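Local structure of fusarinine C esterase sidJ (Aspergillus fumigatus, 6GUP) at residues A[120-125]-A[161-166]; A[279-284]-A[343-348]. The protein hydrolyses the ester bonds of the siderophore fusarinine C, releasing fusarinine and iron, and leaves triacetylfusarinine C uncleaved. One frame throughout, in Å; residues are numbered along the deposited sequence.

Contact 1: residues A[120-125]-A[161-166]; sequences MGHSTG and IMQAPV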
# COMPACT_ATOMS: atom_id res chain seq x y z
N MET A 120 12.74 7.55 11.51
CA MET A 120 11.99 7.07 12.66
C MET A 120 11.27 5.77 12.31
O MET A 120 10.60 5.69 11.28
CB MET A 120 10.99 8.12 13.13
CG MET A 120 10.23 7.73 14.39
SD MET A 120 9.44 9.14 15.19
CE MET A 120 8.72 8.34 16.62
N GLY A 121 11.41 4.77 13.17
CA GLY A 121 10.73 3.48 13.03
C GLY A 121 9.66 3.32 14.10
O GLY A 121 9.89 3.65 15.27
N HIS A 122 8.49 2.82 13.69
CA HIS A 122 7.36 2.59 14.58
C HIS A 122 7.02 1.11 14.53
O HIS A 122 6.84 0.55 13.45
CB HIS A 122 6.17 3.45 14.15
CG HIS A 122 4.84 2.96 14.63
ND1 HIS A 122 4.34 3.24 15.88
CD2 HIS A 122 3.89 2.21 14.01
CE1 HIS A 122 3.15 2.69 16.02
NE2 HIS A 122 2.86 2.05 14.90
N SER A 123 6.93 0.49 15.71
CA SER A 123 6.66 -0.95 15.85
C SER A 123 7.71 -1.76 15.06
O SER A 123 8.91 -1.58 15.28
CB SER A 123 5.21 -1.27 15.47
OG SER A 123 4.93 -2.65 15.62
N THR A 124 7.27 -2.61 14.13
CA THR A 124 8.19 -3.41 13.31
C THR A 124 8.94 -2.61 12.24
O THR A 124 9.87 -3.14 11.61
CB THR A 124 7.45 -4.59 12.63
OG1 THR A 124 6.35 -4.10 11.87
CG2 THR A 124 6.94 -5.57 13.68
N GLY A 125 8.56 -1.35 12.02
CA GLY A 125 9.36 -0.41 11.23
C GLY A 125 10.73 -0.11 11.84
O GLY A 125 11.64 0.31 11.13
N ILE A 161 15.47 7.12 15.22
CA ILE A 161 14.56 6.88 16.34
C ILE A 161 13.87 5.53 16.13
O ILE A 161 13.47 5.20 15.01
CB ILE A 161 13.50 8.00 16.48
CG1 ILE A 161 14.18 9.37 16.64
CG2 ILE A 161 12.58 7.74 17.67
CD1 ILE A 161 13.26 10.55 16.42
N MET A 162 13.74 4.75 17.20
CA MET A 162 12.98 3.50 17.19
C MET A 162 11.93 3.54 18.30
O MET A 162 12.27 3.58 19.48
CB MET A 162 13.90 2.30 17.39
CG MET A 162 15.01 2.20 16.35
SD MET A 162 15.73 0.54 16.21
CE MET A 162 16.65 0.42 17.73
N GLN A 163 10.66 3.55 17.91
CA GLN A 163 9.54 3.63 18.85
C GLN A 163 8.92 2.25 19.02
O GLN A 163 8.45 1.65 18.05
CB GLN A 163 8.50 4.63 18.34
CG GLN A 163 7.37 4.94 19.31
CD GLN A 163 6.21 3.96 19.23
OE1 GLN A 163 5.78 3.57 18.14
NE2 GLN A 163 5.68 3.57 20.38
N ALA A 164 8.93 1.76 20.26
CA ALA A 164 8.43 0.42 20.60
C ALA A 164 9.01 -0.71 19.73
O ALA A 164 8.26 -1.46 19.11
CB ALA A 164 6.91 0.41 20.57
N PRO A 165 10.36 -0.81 19.66
CA PRO A 165 10.97 -1.95 18.97
C PRO A 165 10.79 -3.22 19.80
O PRO A 165 11.48 -3.41 20.81
CB PRO A 165 12.44 -1.56 18.85
CG PRO A 165 12.68 -0.61 19.97
CD PRO A 165 11.38 0.11 20.19
N VAL A 166 9.86 -4.07 19.37
CA VAL A 166 9.39 -5.21 20.15
C VAL A 166 9.57 -6.49 19.35
O VAL A 166 9.32 -6.52 18.14
CB VAL A 166 7.90 -5.00 20.54
CG1 VAL A 166 7.26 -6.27 21.06
CG2 VAL A 166 7.79 -3.88 21.57
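H122 and Q163 meet at the edge of a ring: ND1 of H122 gives its hydrogen to OE1 of Q163 at 2.7 Å. The amide carbonyl points almost straight at the donor, but OE1 stands somewhat out of the imidazole plane and the bond is bent at the hydrogen. The two side chains run alongside each other, with ring and amide planes 23° apart, and a bend in the glutamine chain (chi2 -87°) turns its amide toward the imidazole. On the same face of the sheet as these two, CG of M120 lies 3.9 Å from CB of I161, while the extended methionine carries CE to within 4.1 Å of Q163 CB. The backbones that carry them are parallel neighbours. G121 N bonds to I161 O at 2.8 Å, Q163 N to G121 O at 2.8 Å, and S123 N to Q163 O at 3.0 Å, so pairing continues just past the regular strands. Here the alpha/beta-hydrolase fold is easily recognised: the sequence G-H-S-T-G at the end of strand 117-122 fits a nucleophile elbow, a sharp type II' turn leading into helix 125-134. S123 sits in it with a positive phi of 55°, as nucleophiles of this fold do, and G121 and G125 bring no side chains into the tight space where strand and helix meet. The OG of S123 is hydrogen-bonded to H327 NE2, consistent with a Ser-His-Asp triad that D286 would complete. Further out, Q163 is placed to act as a second-shell residue: its NE2 is bonded to H327 O, and its OE1 also hydrogen-bonds with Y54 OH. One amide thus links H122, next to the putative nucleophile, to the loop carrying the probable catalytic histidine. On the other face, M162 packs against V129 of helix 125-134.

Contact 2: residues A[279-284]-A[343-348]; sequences MVLFSG and NKVLGY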
# COMPACT_ATOMS: atom_id res chain seq x y z
N MET A 279 17.95 7.15 19.38
CA MET A 279 17.00 7.22 20.49
C MET A 279 15.97 6.10 20.40
O MET A 279 15.25 5.99 19.41
CB MET A 279 16.29 8.57 20.54
CG MET A 279 15.48 8.77 21.82
SD MET A 279 14.90 10.46 22.08
CE MET A 279 13.72 10.62 20.75
N VAL A 280 15.91 5.26 21.44
CA VAL A 280 14.90 4.22 21.57
C VAL A 280 13.84 4.67 22.57
O VAL A 280 14.17 5.06 23.69
CB VAL A 280 15.53 2.88 22.01
CG1 VAL A 280 14.46 1.80 22.18
CG2 VAL A 280 16.57 2.42 20.99
N LEU A 281 12.57 4.61 22.16
CA LEU A 281 11.44 4.97 23.02
C LEU A 281 10.58 3.74 23.29
O LEU A 281 9.71 3.40 22.48
CB LEU A 281 10.61 6.08 22.37
CG LEU A 281 11.31 7.41 22.08
CD1 LEU A 281 10.36 8.34 21.33
CD2 LEU A 281 11.81 8.07 23.35
N PHE A 282 10.83 3.08 24.41
CA PHE A 282 9.98 1.97 24.86
C PHE A 282 8.66 2.48 25.42
O PHE A 282 8.57 3.61 25.90
CB PHE A 282 10.66 1.12 25.95
CG PHE A 282 11.53 -0.00 25.44
CD1 PHE A 282 11.47 -0.49 24.13
CD2 PHE A 282 12.41 -0.62 26.32
CE1 PHE A 282 12.28 -1.53 23.72
CE2 PHE A 282 13.22 -1.67 25.91
CZ PHE A 282 13.15 -2.13 24.61
N SER A 283 7.65 1.61 25.37
CA SER A 283 6.35 1.88 25.96
C SER A 283 6.29 1.17 27.31
O SER A 283 6.49 -0.04 27.39
CB SER A 283 5.25 1.41 25.02
OG SER A 283 5.15 2.27 23.89
N GLY A 284 6.03 1.93 28.38
CA GLY A 284 6.04 1.41 29.75
C GLY A 284 4.96 0.39 30.06
O GLY A 284 5.19 -0.53 30.86
N ASN A 343 6.51 15.18 22.49
CA ASN A 343 7.45 16.15 23.09
C ASN A 343 8.89 15.64 23.12
O ASN A 343 9.82 16.43 22.93
CB ASN A 343 6.99 16.57 24.49
CG ASN A 343 5.89 17.62 24.47
OD1 ASN A 343 5.96 18.60 23.73
ND2 ASN A 343 4.86 17.41 25.29
N LYS A 344 9.08 14.34 23.35
CA LYS A 344 10.42 13.74 23.30
C LYS A 344 11.01 13.77 21.89
O LYS A 344 12.22 13.98 21.73
CB LYS A 344 10.43 12.29 23.82
CG LYS A 344 10.05 12.08 25.28
CD LYS A 344 10.76 13.00 26.27
CE LYS A 344 9.90 14.19 26.66
NZ LYS A 344 10.57 15.09 27.64
N VAL A 345 10.17 13.57 20.88
CA VAL A 345 10.60 13.64 19.48
C VAL A 345 11.02 15.07 19.11
O VAL A 345 12.08 15.27 18.52
CB VAL A 345 9.51 13.12 18.50
CG1 VAL A 345 9.88 13.41 17.05
CG2 VAL A 345 9.31 11.62 18.70
N LEU A 346 10.19 16.05 19.47
CA LEU A 346 10.51 17.47 19.22
C LEU A 346 11.79 17.92 19.94
O LEU A 346 12.57 18.69 19.38
CB LEU A 346 9.34 18.39 19.60
CG LEU A 346 8.36 18.70 18.46
CD1 LEU A 346 7.60 17.47 18.00
CD2 LEU A 346 7.39 19.79 18.89
N GLY A 347 11.99 17.43 21.17
CA GLY A 347 13.22 17.70 21.93
C GLY A 347 14.46 17.09 21.30
O GLY A 347 15.52 17.72 21.27
N TYR A 348 14.33 15.86 20.79
CA TYR A 348 15.38 15.20 20.02
C TYR A 348 15.73 15.99 18.75
O TYR A 348 16.91 16.22 18.46
CB TYR A 348 14.95 13.77 19.66
CG TYR A 348 15.92 13.01 18.78
CD1 TYR A 348 15.86 13.09 17.39
CD2 TYR A 348 16.91 12.21 19.35
CE1 TYR A 348 16.75 12.40 16.59
CE2 TYR A 348 17.81 11.51 18.56
CZ TYR A 348 17.72 11.61 17.18
OH TYR A 348 18.60 10.92 16.39
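Around M279 and Y348, strand 279-283 and helix 343-348 run nearly antiparallel, at 173°, with their axes 10.9 Å apart, the spacing of a helix laid on a sheet and separated from it by side chains. M279 and Y348 make the closest side-chain contacts across it, sliding past each other in opposite directions. CB of M279 passes along the CD2-CE2 side of the Y348 ring, and CE of M279 ends 3.6 Å from Y348 CB. The methyl is placed there by a turn about the CG-SD bond (chi3 68°), which also brings it to 3.8 Å from the backbone O of K344. The sulfur of M279 stands 4.9 Å from the centroid of the Y348 ring and 58° off its normal, an oblique Met-aromatic contact. Two residues along the strand, L281 directs CD1 at V345 CG2, 4.3 Å away, and its other methyl at the base of K344, whose chain then leads outward. Such packing of a helix over a central sheet is a basic element of the alpha/beta-hydrolase fold. The tyrosine hydroxyl is satisfied by K277 O and A160 N, which hold the far end of the ring against the sheet. Dispersion and shape therefore do the work where M279 meets Y348 and L281 meets V345, while the directional element comes from the bonds of the tyrosine hydroxyl beyond the two segments.

Both contacts belong to one sheet, for strands 159-163 and 278-283 are neighbours, and probable hydrogen bonds from A164 N to L281 O and from L281 N to M162 O, each 2.9 Å, join them directly. The centre of contact 1 lies about 4 Å from that of the chain, the centre of contact 2 about 14 Å; the latter is still largely buried, with K344 partly exposed. Helix 335-353 supplies one side of contact 2 and also covers contact 1, V345 touching M120 and Y348 touching I161. Chemistry follows position: near the probable active site, strand-to-strand bonding and a side-chain amide fix geometry, while between sheet and covering helix packing of apolar and sulfur-bearing side chains predominates.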